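PDB 2ZRR: mundticin KS immunity protein, which probably protects its bacteriocin-producing host, Enterococcus mundtii, against its own mundticin KS and folds as an antiparallel four-helix bundle. Local coordinates for residues Glu71-Ser74 against Val75-Leu79. Numbering follows the deposited sequence.
Sequences EGTS and VPLVL
A serine N-cap starts helix 75-90 at the end of the short loop that follows helix 55-70 in this antiparallel four-helix bundle, with S74 bonded to both L77 and V78 in the first turn. S74 OG accepts the amide of L77 at 3.2 Å from L77 N, with an N-H...O angle of 161°. Its chi1 of 80° sets the hydroxyl between the backbone N and the carbonyl carbon, folding it back over the new helix end. There OG also lies 3.3 Å from the ring carbon P76 CD and touches L77 CB. The carbonyl of S74 takes the next amide: V78 N meets S74 O at 3.2 Å in a nearly straight bond (173°), the first i to i+4 link of the helix, followed by L79 N to V75 O. Proline at the second helical position costs nothing in bonding: P76 lacks an amide hydrogen, and in the first turn no helical i-4 carbonyl waits for one. One residue before the cap, T73 turns its side chain toward the helix and meets L77 at about a right angle, methyl against methyl, with T73 CG2 3.7 Å from L77 CD2. L77 CG lies anti to its backbone N, which carries CD2 to the T73 methyl. Further out, E71 reaches across the turn and sets OE1 3.6 Å from V78 CG2, a van der Waals contact of a carboxylate oxygen with a methyl. V78 itself packs on Y64 and L68, joining the start of helix 75-90 to helix 55-70. On the neighbouring helix 33-48, R34 gives a hydrogen bond to T73 O and touches V75, whose side chain also meets I111 and S112 of the C-terminal tail.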
# COMPACT_ATOMS: atom_id res chain seq x y z
N GLU A 71 4.23 -12.52 7.34
CA GLU A 71 4.82 -13.44 6.35
C GLU A 71 6.35 -13.51 6.37
O GLU A 71 7.02 -12.50 6.54
CB GLU A 71 4.36 -13.03 4.95
CG GLU A 71 3.21 -13.84 4.39
CD GLU A 71 2.77 -13.37 3.01
OE1 GLU A 71 3.63 -12.91 2.22
OE2 GLU A 71 1.57 -13.47 2.70
N GLY A 72 6.91 -14.70 6.19
CA GLY A 72 8.34 -14.83 6.21
C GLY A 72 9.00 -14.42 4.90
O GLY A 72 10.21 -14.59 4.70
N THR A 73 8.20 -13.86 4.01
CA THR A 73 8.67 -13.43 2.70
C THR A 73 9.52 -12.15 2.76
O THR A 73 9.53 -11.44 3.76
CB THR A 73 7.48 -13.16 1.76
OG1 THR A 73 6.55 -12.30 2.42
CG2 THR A 73 6.78 -14.48 1.39
N SER A 74 10.22 -11.89 1.67
CA SER A 74 11.07 -10.71 1.54
C SER A 74 10.22 -9.51 1.16
O SER A 74 9.14 -9.65 0.58
CB SER A 74 12.10 -10.93 0.44
OG SER A 74 11.48 -10.71 -0.82
N VAL A 75 10.72 -8.31 1.45
CA VAL A 75 9.98 -7.11 1.10
C VAL A 75 9.73 -6.99 -0.42
O VAL A 75 8.61 -6.71 -0.84
CB VAL A 75 10.69 -5.83 1.63
CG1 VAL A 75 10.26 -4.60 0.83
CG2 VAL A 75 10.34 -5.62 3.12
N PRO A 76 10.78 -7.18 -1.25
CA PRO A 76 10.55 -7.08 -2.70
C PRO A 76 9.48 -8.03 -3.26
O PRO A 76 8.71 -7.66 -4.15
CB PRO A 76 11.93 -7.33 -3.32
CG PRO A 76 12.92 -7.15 -2.19
CD PRO A 76 12.18 -7.48 -0.92
N LEU A 77 9.42 -9.26 -2.74
CA LEU A 77 8.43 -10.23 -3.21
C LEU A 77 7.00 -9.80 -2.88
O LEU A 77 6.12 -9.83 -3.74
CB LEU A 77 8.69 -11.60 -2.59
CG LEU A 77 7.52 -12.59 -2.68
CD1 LEU A 77 7.09 -12.74 -4.13
CD2 LEU A 77 7.94 -13.93 -2.11
N VAL A 78 6.78 -9.42 -1.62
CA VAL A 78 5.47 -8.98 -1.13
C VAL A 78 4.98 -7.73 -1.84
O VAL A 78 3.83 -7.66 -2.25
CB VAL A 78 5.50 -8.69 0.39
CG1 VAL A 78 4.35 -7.78 0.77
CG2 VAL A 78 5.40 -9.99 1.17
N LEU A 79 5.87 -6.75 -1.97
CA LEU A 79 5.53 -5.48 -2.62
C LEU A 79 5.33 -5.59 -4.12
O LEU A 79 4.55 -4.84 -4.70
CB LEU A 79 6.62 -4.45 -2.33
CG LEU A 79 6.59 -3.94 -0.90
CD1 LEU A 79 7.82 -3.10 -0.63
CD2 LEU A 79 5.31 -3.15 -0.69